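Side-chain contacts in 4-hydroxyphenylpyruvate dioxygenase (Pseudomonas putida, PDB 5HMQ), which converts 3-dehydroshikimate to protocatechuate with the help of a divalent metal ion, in the breakdown of quinate and shikimate: residues D221-L226 / R271-Q276; M3-A8 / Y265-T270; C213-G218 / L260-Y265. One frame throughout, in Å; residues are numbered along the deposited sequence.

Interaction 1 of 3, residues D221-L226 / R271-Q276; sequences DMAGFL and RLRLEQ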
loop_
_atom_site.group_PDB
_atom_site.type_symbol
_atom_site.label_atom_id
_atom_site.label_comp_id
_atom_site.label_asym_id
_atom_site.label_seq_id
_atom_site.Cartn_x
_atom_site.Cartn_y
_atom_site.Cartn_z
ATOM N N ASP C 221 7.781 -17.200 -17.785
ATOM C CA ASP C 221 8.204 -16.876 -19.147
ATOM C C ASP C 221 6.965 -16.505 -19.953
ATOM O O ASP C 221 6.361 -17.337 -20.635
ATOM C CB ASP C 221 8.958 -18.048 -19.761
ATOM C CG ASP C 221 9.518 -17.730 -21.136
ATOM O OD1 ASP C 221 9.598 -16.536 -21.490
ATOM O OD2 ASP C 221 9.883 -18.678 -21.861
HETATM N N MSE C 222 6.587 -15.232 -19.874
HETATM C CA MSE C 222 5.401 -14.713 -20.548
HETATM C C MSE C 222 5.525 -14.788 -22.066
HETATM O O MSE C 222 4.609 -15.237 -22.758
HETATM C CB MSE C 222 5.160 -13.267 -20.128
HETATM C CG MSE C 222 5.000 -13.098 -18.631
HETATM SE SE MSE C 222 3.176 -13.354 -18.047
HETATM C CE MSE C 222 3.223 -15.117 -17.317
ATOM N N ALA C 223 6.670 -14.327 -22.577
ATOM C CA ALA C 223 6.887 -14.327 -24.021
ATOM C C ALA C 223 6.888 -15.745 -24.576
ATOM O O ALA C 223 6.400 -15.984 -25.686
ATOM C CB ALA C 223 8.198 -13.617 -24.355
ATOM N N GLY C 224 7.418 -16.701 -23.811
ATOM C CA GLY C 224 7.389 -18.089 -24.233
ATOM C C GLY C 224 6.005 -18.699 -24.231
ATOM O O GLY C 224 5.807 -19.766 -24.822
ATOM N N PHE C 225 5.047 -18.052 -23.572
ATOM C CA PHE C 225 3.659 -18.495 -23.580
ATOM C C PHE C 225 2.869 -17.844 -24.707
ATOM O O PHE C 225 2.050 -18.505 -25.355
ATOM C CB PHE C 225 3.006 -18.188 -22.229
ATOM C CG PHE C 225 1.597 -18.695 -22.102
ATOM C CD1 PHE C 225 1.349 -20.011 -21.752
ATOM C CD2 PHE C 225 0.519 -17.849 -22.316
ATOM C CE1 PHE C 225 0.055 -20.478 -21.628
ATOM C CE2 PHE C 225 -0.779 -18.311 -22.194
ATOM C CZ PHE C 225 -1.010 -19.628 -21.849
ATOM N N LEU C 226 3.113 -16.556 -24.961
ATOM C CA LEU C 226 2.404 -15.852 -26.019
ATOM C C LEU C 226 2.918 -16.235 -27.401
ATOM O O LEU C 226 2.153 -16.202 -28.372
ATOM C CB LEU C 226 2.516 -14.340 -25.809
ATOM C CG LEU C 226 1.698 -13.454 -26.750
ATOM C CD1 LEU C 226 0.228 -13.842 -26.703
ATOM C CD2 LEU C 226 1.877 -11.984 -26.395
ATOM N N ARG C 271 7.731 -10.337 -29.480
ATOM C CA ARG C 271 8.199 -10.138 -30.850
ATOM C C ARG C 271 9.647 -10.580 -30.999
ATOM O O ARG C 271 9.990 -11.314 -31.932
ATOM C CB ARG C 271 8.053 -8.674 -31.266
ATOM C CG ARG C 271 8.661 -8.388 -32.641
ATOM C CD ARG C 271 8.451 -6.954 -33.098
ATOM N NE ARG C 271 8.994 -5.987 -32.148
ATOM C CZ ARG C 271 10.292 -5.729 -32.006
ATOM N NH1 ARG C 271 11.186 -6.366 -32.750
ATOM N NH2 ARG C 271 10.697 -4.834 -31.117
ATOM N N LEU C 272 10.504 -10.177 -30.060
ATOM C CA LEU C 272 11.906 -10.577 -30.122
ATOM C C LEU C 272 12.048 -12.089 -30.033
ATOM O O LEU C 272 12.931 -12.676 -30.671
ATOM C CB LEU C 272 12.696 -9.899 -29.005
ATOM C CG LEU C 272 12.817 -8.376 -29.087
ATOM C CD1 LEU C 272 13.304 -7.798 -27.767
ATOM C CD2 LEU C 272 13.741 -7.976 -30.229
ATOM N N ARG C 273 11.190 -12.736 -29.242
ATOM C CA ARG C 273 11.246 -14.188 -29.134
ATOM C C ARG C 273 10.930 -14.850 -30.471
ATOM O O ARG C 273 11.604 -15.809 -30.863
ATOM C CB ARG C 273 10.292 -14.675 -28.045
ATOM C CG ARG C 273 10.270 -16.180 -27.868
ATOM C CD ARG C 273 11.525 -16.648 -27.149
ATOM N NE ARG C 273 11.701 -15.980 -25.863
ATOM C CZ ARG C 273 11.271 -16.464 -24.703
ATOM N NH1 ARG C 273 10.641 -17.629 -24.664
ATOM N NH2 ARG C 273 11.475 -15.786 -23.581
ATOM N N LEU C 274 9.918 -14.349 -31.195
ATOM C CA LEU C 274 9.616 -14.926 -32.502
ATOM C C LEU C 274 10.738 -14.674 -33.497
ATOM O O LEU C 274 11.031 -15.536 -34.334
ATOM C CB LEU C 274 8.300 -14.394 -33.086
ATOM C CG LEU C 274 6.883 -14.646 -32.541
ATOM C CD1 LEU C 274 6.700 -16.094 -32.098
ATOM C CD2 LEU C 274 6.412 -13.660 -31.488
ATOM N N GLU C 275 11.365 -13.494 -33.442
ATOM C CA GLU C 275 12.466 -13.208 -34.365
ATOM C C GLU C 275 13.625 -14.176 -34.155
ATOM O O GLU C 275 14.292 -14.578 -35.115
ATOM C CB GLU C 275 12.943 -11.763 -34.214
ATOM C CG GLU C 275 11.819 -10.751 -34.293
ATOM C CD GLU C 275 12.323 -9.372 -34.687
ATOM O OE1 GLU C 275 13.514 -9.252 -35.019
ATOM O OE2 GLU C 275 11.552 -8.409 -34.599
ATOM N N GLN C 276 13.878 -14.558 -32.902
ATOM C CA GLN C 276 14.986 -15.445 -32.576
ATOM C C GLN C 276 14.693 -16.903 -32.900
ATOM O O GLN C 276 15.629 -17.704 -33.006
ATOM C CB GLN C 276 15.321 -15.315 -31.093
ATOM C CG GLN C 276 15.897 -13.967 -30.722
ATOM C CD GLN C 276 15.642 -13.625 -29.274
ATOM O OE1 GLN C 276 15.214 -14.475 -28.492
ATOM N NE2 GLN C 276 15.891 -12.373 -28.908
#
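Ala223 and Arg273 bring the two helical segments closest, with their CA atoms 6.7 Å apart, and the contact is made by the Arg273 side chain reaching toward the first turn of helix 222-231. Arg273 starts with CG anti to the backbone N (chi1 179°) and then bends at chi2 and chi3, which carries its guanidinium to the Asp221 carboxylate. The grip is end-on and bidentate: NH2 of Arg273 lies 2.9 Å from OD1 of Asp221, and NH1 of Arg273 lies 3.1 Å from OD2 of Asp221. The second bond is nearly straight at 172° and uses the syn lone pair of OD2, while the first is tilted from both planes. Asp221 is also the N-cap of helix 222-231, its OD1 accepting from Gly224 N at 3.2 Å from above the carboxylate plane. OD1 therefore serves two donors, joining a capping bond to a salt bridge from helix 252-276 to the N-cap of helix 222-231 within the TIM-barrel domain. Ala223 CB sits over one face of the guanidinium, 4.0 Å from Arg273 NH2. Gly224 CA approaches Arg273 NH1 to 3.3 Å. Ala223 also packs on Thr270, one turn earlier on helix 252-276.

Interaction 2 of 3, residues M3-A8 / Y265-T270; sequences MQRSIA and YLEEQT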
loop_
_atom_site.group_PDB
_atom_site.type_symbol
_atom_site.label_atom_id
_atom_site.label_comp_id
_atom_site.label_asym_id
_atom_site.label_seq_id
_atom_site.Cartn_x
_atom_site.Cartn_y
_atom_site.Cartn_z
HETATM N N MSE C 3 -3.374 -5.794 -31.237
HETATM C CA MSE C 3 -4.436 -6.602 -30.654
HETATM C C MSE C 3 -5.300 -5.777 -29.710
HETATM O O MSE C 3 -4.874 -4.739 -29.205
HETATM C CB MSE C 3 -3.859 -7.798 -29.906
HETATM C CG MSE C 3 -3.625 -9.016 -30.766
HETATM SE SE MSE C 3 -2.487 -10.272 -29.828
HETATM C CE MSE C 3 -3.437 -11.899 -30.214
ATOM N N GLN C 4 -6.523 -6.251 -29.485
ATOM C CA GLN C 4 -7.425 -5.629 -28.523
ATOM C C GLN C 4 -6.913 -5.906 -27.115
ATOM O O GLN C 4 -6.985 -7.041 -26.633
ATOM C CB GLN C 4 -8.836 -6.177 -28.709
ATOM C CG GLN C 4 -9.939 -5.218 -28.323
ATOM C CD GLN C 4 -11.317 -5.827 -28.492
ATOM O OE1 GLN C 4 -11.477 -7.048 -28.457
ATOM N NE2 GLN C 4 -12.321 -4.976 -28.680
ATOM N N ARG C 5 -6.381 -4.881 -26.454
ATOM C CA ARG C 5 -5.808 -5.032 -25.125
ATOM C C ARG C 5 -6.892 -4.810 -24.080
ATOM O O ARG C 5 -7.529 -3.753 -24.056
ATOM C CB ARG C 5 -4.648 -4.055 -24.928
ATOM C CG ARG C 5 -3.528 -4.259 -25.931
ATOM C CD ARG C 5 -2.369 -3.322 -25.674
ATOM N NE ARG C 5 -1.388 -3.375 -26.754
ATOM C CZ ARG C 5 -1.165 -2.376 -27.602
ATOM N NH1 ARG C 5 -1.846 -1.245 -27.484
ATOM N NH2 ARG C 5 -0.256 -2.502 -28.558
ATOM N N SER C 6 -7.098 -5.797 -23.217
ATOM C CA SER C 6 -8.124 -5.710 -22.190
ATOM C C SER C 6 -7.515 -6.073 -20.839
ATOM O O SER C 6 -6.370 -6.531 -20.742
ATOM C CB SER C 6 -9.321 -6.629 -22.515
ATOM O OG SER C 6 -8.898 -7.949 -22.792
ATOM N N ILE C 7 -8.284 -5.842 -19.781
ATOM C CA ILE C 7 -7.888 -6.217 -18.429
ATOM C C ILE C 7 -9.146 -6.540 -17.636
ATOM O O ILE C 7 -10.169 -5.861 -17.767
ATOM C CB ILE C 7 -7.053 -5.102 -17.758
ATOM C CG1 ILE C 7 -6.715 -5.472 -16.305
ATOM C CG2 ILE C 7 -7.770 -3.766 -17.835
ATOM C CD1 ILE C 7 -5.749 -4.500 -15.646
ATOM N N ALA C 8 -9.078 -7.597 -16.829
ATOM C CA ALA C 8 -10.217 -7.966 -15.995
ATOM C C ALA C 8 -10.369 -6.985 -14.836
ATOM O O ALA C 8 -9.382 -6.528 -14.253
ATOM C CB ALA C 8 -10.059 -9.390 -15.463
ATOM N N TYR C 265 5.318 -4.079 -22.913
ATOM C CA TYR C 265 6.593 -4.762 -22.712
ATOM C C TYR C 265 6.501 -6.227 -23.117
ATOM O O TYR C 265 7.434 -6.772 -23.720
ATOM C CB TYR C 265 7.022 -4.622 -21.251
ATOM C CG TYR C 265 8.353 -5.253 -20.907
ATOM C CD1 TYR C 265 9.540 -4.752 -21.428
ATOM C CD2 TYR C 265 8.424 -6.337 -20.041
ATOM C CE1 TYR C 265 10.760 -5.324 -21.104
ATOM C CE2 TYR C 265 9.636 -6.915 -19.713
ATOM C CZ TYR C 265 10.801 -6.406 -20.247
ATOM O OH TYR C 265 12.008 -6.980 -19.920
ATOM N N LEU C 266 5.378 -6.878 -22.800
ATOM C CA LEU C 266 5.180 -8.267 -23.205
ATOM C C LEU C 266 5.193 -8.415 -24.719
ATOM O O LEU C 266 5.773 -9.370 -25.251
ATOM C CB LEU C 266 3.864 -8.793 -22.636
ATOM C CG LEU C 266 3.381 -10.130 -23.202
ATOM C CD1 LEU C 266 4.375 -11.243 -22.916
ATOM C CD2 LEU C 266 2.007 -10.482 -22.659
ATOM N N GLU C 267 4.550 -7.487 -25.431
ATOM C CA GLU C 267 4.497 -7.579 -26.886
ATOM C C GLU C 267 5.888 -7.479 -27.502
ATOM O O GLU C 267 6.223 -8.245 -28.414
ATOM C CB GLU C 267 3.586 -6.489 -27.447
ATOM C CG GLU C 267 2.106 -6.742 -27.222
ATOM C CD GLU C 267 1.234 -5.666 -27.832
ATOM O OE1 GLU C 267 1.756 -4.859 -28.631
ATOM O OE2 GLU C 267 0.027 -5.630 -27.515
ATOM N N GLU C 268 6.710 -6.543 -27.018
ATOM C CA GLU C 268 8.056 -6.394 -27.557
ATOM C C GLU C 268 8.894 -7.637 -27.280
ATOM O O GLU C 268 9.566 -8.164 -28.175
ATOM C CB GLU C 268 8.721 -5.151 -26.966
ATOM C CG GLU C 268 10.219 -5.120 -27.208
ATOM C CD GLU C 268 10.897 -3.996 -26.437
ATOM O OE1 GLU C 268 10.860 -4.027 -25.196
ATOM O OE2 GLU C 268 11.439 -3.082 -27.072
ATOM N N GLN C 269 8.861 -8.121 -26.037
ATOM C CA GLN C 269 9.614 -9.321 -25.693
ATOM C C GLN C 269 9.092 -10.531 -26.441
ATOM O O GLN C 269 9.870 -11.423 -26.800
ATOM C CB GLN C 269 9.564 -9.578 -24.184
ATOM C CG GLN C 269 10.207 -8.495 -23.356
ATOM C CD GLN C 269 11.649 -8.265 -23.750
ATOM O OE1 GLN C 269 12.016 -7.184 -24.212
ATOM N NE2 GLN C 269 12.477 -9.285 -23.575
ATOM N N THR C 270 7.787 -10.583 -26.695
ATOM C CA THR C 270 7.279 -11.689 -27.489
ATOM C C THR C 270 7.744 -11.560 -28.933
ATOM O O THR C 270 8.240 -12.534 -29.509
ATOM C CB THR C 270 5.753 -11.746 -27.401
ATOM O OG1 THR C 270 5.356 -11.911 -26.034
ATOM C CG2 THR C 270 5.213 -12.906 -28.213
HETATM O O HOH W 1 -1.034 -6.197 -29.983
#
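Arg5 and Glu267 form a buried, side-on salt bridge in which two guanidinium nitrogens each reach a different carboxylate oxygen. NE of Arg5 donates to OE2 of Glu267 at 2.8 Å with an N-H...O angle of 165°, and NH2 of Arg5 donates to OE1 of Glu267 at 3.1 Å. Both oxygens stay close to the guanidinium plane, but the carboxylate is turned 33° from it. With this turn, NE meets OE2 from above the carboxylate plane, while NH2 meets OE1 on its syn side and less far out of the plane. A weak third bond runs from NH2 to OE2. A water accepts from Met3 N at 2.7 Å and makes a weak bond to Glu267 OE2, so the backbone of Met3, two residues before Arg5, is linked to the same group. The other oxygen, OE1, also accepts from Phe287 N. With several donors around it, the carboxylate is probably stabilised in its charged form.

The pair links the segment leading into strand 6-8, the first strand of the eight-stranded parallel TIM barrel, to helix 252-276, which follows the last strand, 238-240. It thus lies where the first and last elements of the barrel meet. Arg5 is extended from CG to NE, and Glu267 is extended beyond CG with chi2 at -178°, which lets the two charged ends meet between the segment before the strand and the helix. Further out, Arg5 packs on Leu260, Leu263 and Leu264 of helix 252-276. The Met3 side chain instead touches Leu230 of helix 222-231 and Tyr234.

Interaction 3 of 3, residues C213-G218 / L260-Y265; sequences CFPGQG and LRSLLY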
loop_
_atom_site.group_PDB
_atom_site.type_symbol
_atom_site.label_atom_id
_atom_site.label_comp_id
_atom_site.label_asym_id
_atom_site.label_seq_id
_atom_site.Cartn_x
_atom_site.Cartn_y
_atom_site.Cartn_z
ATOM N N CYS C 213 0.690 -11.285 -10.764
ATOM C CA CYS C 213 1.115 -9.915 -11.022
ATOM C C CYS C 213 1.232 -9.724 -12.530
ATOM O O CYS C 213 1.031 -10.658 -13.311
ATOM C CB CYS C 213 2.429 -9.593 -10.298
ATOM S SG CYS C 213 3.751 -10.796 -10.569
ATOM N N PHE C 214 1.570 -8.504 -12.938
ATOM C CA PHE C 214 1.612 -8.182 -14.355
ATOM C C PHE C 214 2.855 -8.776 -15.016
ATOM O O PHE C 214 3.879 -8.977 -14.359
ATOM C CB PHE C 214 1.586 -6.671 -14.559
ATOM C CG PHE C 214 0.289 -6.029 -14.165
ATOM C CD1 PHE C 214 -0.919 -6.619 -14.502
ATOM C CD2 PHE C 214 0.274 -4.831 -13.472
ATOM C CE1 PHE C 214 -2.121 -6.031 -14.146
ATOM C CE2 PHE C 214 -0.923 -4.235 -13.113
ATOM C CZ PHE C 214 -2.122 -4.836 -13.450
ATOM N N PRO C 215 2.769 -9.090 -16.310
ATOM C CA PRO C 215 3.924 -9.643 -17.033
ATOM C C PRO C 215 5.183 -8.816 -16.831
ATOM O O PRO C 215 5.189 -7.598 -17.020
ATOM C CB PRO C 215 3.465 -9.618 -18.494
ATOM C CG PRO C 215 1.985 -9.726 -18.423
ATOM C CD PRO C 215 1.561 -9.040 -17.152
ATOM N N GLY C 216 6.257 -9.489 -16.424
ATOM C CA GLY C 216 7.513 -8.848 -16.133
ATOM C C GLY C 216 7.765 -8.613 -14.658
ATOM O O GLY C 216 8.922 -8.422 -14.265
ATOM N N GLN C 217 6.717 -8.630 -13.835
ATOM C CA GLN C 217 6.857 -8.444 -12.399
ATOM C C GLN C 217 7.100 -9.749 -11.654
ATOM O O GLN C 217 7.458 -9.711 -10.472
ATOM C CB GLN C 217 5.610 -7.750 -11.838
ATOM C CG GLN C 217 5.367 -6.368 -12.431
ATOM C CD GLN C 217 4.071 -5.741 -11.954
ATOM O OE1 GLN C 217 3.117 -6.440 -11.613
ATOM N NE2 GLN C 217 4.027 -4.414 -11.933
ATOM N N GLY C 218 6.910 -10.893 -12.305
ATOM C CA GLY C 218 7.196 -12.171 -11.683
ATOM C C GLY C 218 8.364 -12.840 -12.374
ATOM O O GLY C 218 9.226 -12.154 -12.929
ATOM N N LEU C 260 -1.238 -1.776 -18.671
ATOM C CA LEU C 260 -1.022 -1.473 -20.081
ATOM C C LEU C 260 0.465 -1.475 -20.410
ATOM O O LEU C 260 0.881 -2.022 -21.438
ATOM C CB LEU C 260 -1.661 -0.125 -20.427
ATOM C CG LEU C 260 -1.974 0.215 -21.890
ATOM C CD1 LEU C 260 -0.730 0.602 -22.681
ATOM C CD2 LEU C 260 -2.704 -0.938 -22.563
ATOM N N ARG C 261 1.278 -0.862 -19.545
ATOM C CA ARG C 261 2.725 -0.878 -19.737
ATOM C C ARG C 261 3.260 -2.304 -19.811
ATOM O O ARG C 261 4.127 -2.605 -20.640
ATOM C CB ARG C 261 3.407 -0.099 -18.611
ATOM C CG ARG C 261 4.928 -0.128 -18.656
ATOM C CD ARG C 261 5.532 0.713 -17.537
ATOM N NE ARG C 261 5.436 2.143 -17.816
ATOM C CZ ARG C 261 5.729 3.097 -16.939
ATOM N NH1 ARG C 261 6.135 2.777 -15.717
ATOM N NH2 ARG C 261 5.615 4.373 -17.283
ATOM N N SER C 262 2.750 -3.199 -18.960
ATOM C CA SER C 262 3.226 -4.579 -18.975
ATOM C C SER C 262 2.847 -5.296 -20.266
ATOM O O SER C 262 3.600 -6.156 -20.738
ATOM C CB SER C 262 2.677 -5.341 -17.768
ATOM O OG SER C 262 1.326 -5.720 -17.970
ATOM N N LEU C 263 1.696 -4.956 -20.852
ATOM C CA LEU C 263 1.314 -5.557 -22.126
ATOM C C LEU C 263 2.194 -5.049 -23.260
ATOM O O LEU C 263 2.553 -5.813 -24.163
ATOM C CB LEU C 263 -0.162 -5.282 -22.421
ATOM C CG LEU C 263 -1.159 -6.154 -21.654
ATOM C CD1 LEU C 263 -2.591 -5.809 -22.032
ATOM C CD2 LEU C 263 -0.874 -7.628 -21.905
ATOM N N LEU C 264 2.530 -3.758 -23.243
ATOM C CA LEU C 264 3.458 -3.221 -24.233
ATOM C C LEU C 264 4.812 -3.914 -24.138
ATOM O O LEU C 264 5.403 -4.298 -25.154
ATOM C CB LEU C 264 3.608 -1.711 -24.045
ATOM C CG LEU C 264 2.331 -0.886 -24.225
ATOM C CD1 LEU C 264 2.623 0.597 -24.060
ATOM C CD2 LEU C 264 1.655 -1.172 -25.561
ATOM N N TYR C 265 5.318 -4.079 -22.913
ATOM C CA TYR C 265 6.593 -4.762 -22.712
ATOM C C TYR C 265 6.501 -6.227 -23.117
ATOM O O TYR C 265 7.434 -6.772 -23.720
ATOM C CB TYR C 265 7.022 -4.622 -21.251
ATOM C CG TYR C 265 8.353 -5.253 -20.907
ATOM C CD1 TYR C 265 9.540 -4.752 -21.428
ATOM C CD2 TYR C 265 8.424 -6.337 -20.041
ATOM C CE1 TYR C 265 10.760 -5.324 -21.104
ATOM C CE2 TYR C 265 9.636 -6.915 -19.713
ATOM C CZ TYR C 265 10.801 -6.406 -20.247
ATOM O OH TYR C 265 12.008 -6.980 -19.920
#
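A type II beta turn from Phe214 to Gln217, in the loop between helices 204-211 and 222-231 of the TIM-barrel domain, presses its corner against helix 252-276. Pro215 and Ser262 mark the closest backbone approach, their CA atoms being 5.5 Å apart. Ser262 supplies the helix side of the contact. Its CB lies 3.5 Å from Pro215 O and 3.6 Å from Phe214 CB, while its OG comes within 3.4 Å of Pro215 CD and 3.6 Å of Phe214 CB. No hydrogen bond crosses between the segments. The hydroxyl bonds instead to Gly259 O in its own helix, and the same oxygen also lies against the carbons of Phe214 and Pro215. A chi1 of 78° puts OG between the backbone N and the carbonyl carbon, where it meets the turn and still reaches Gly259 O. Phe214 meets Ser262 mainly through CB, its ring leading away from the helix.

Two bonds within the loop hold its shape. Gln217 N donates to Phe214 O at 2.9 Å and closes the turn. The Gln217 side chain folds back so that OE1 accepts from Phe214 N at 2.9 Å, from above the amide carbonyl plane. Gly216 takes a positive phi of 100°, as is usual at the third position of a type II turn, and its N donates to Asp196.

The catalytic metal site is near: the Phe214 side chain lies about 8 Å from that of the metal ligand Glu241. On the barrel side, Phe214 and Pro215 rest on Leu240 of strand 238-240. Helix 455-465 of the C-terminal hydroxyphenylpyruvate dioxygenase-like domain also meets the contact, Leu460 touching Ser262 and Lys463 NZ bonding to Gly216 O, which places it at the interface of the two domains.

All three interactions use successive parts of helix 252-276. Interaction 3 takes residues 260-265, interaction 2 takes 265-270 and interaction 1 takes 271-276; Tyr265 belongs to both interaction 2 and interaction 3. Interactions 2 and 3 are buried, their centres 8 Å apart, whereas interaction 1 is partly exposed. Charge appears in two settings: an end-on salt bridge at a helix N-cap in interaction 1, and a buried side-on one just ahead of the first barrel strand in interaction 2. Interaction 3 relies on van der Waals contact alone. They also touch one another: Met222 packs on Pro215 and Leu266, and Leu226 on Thr270.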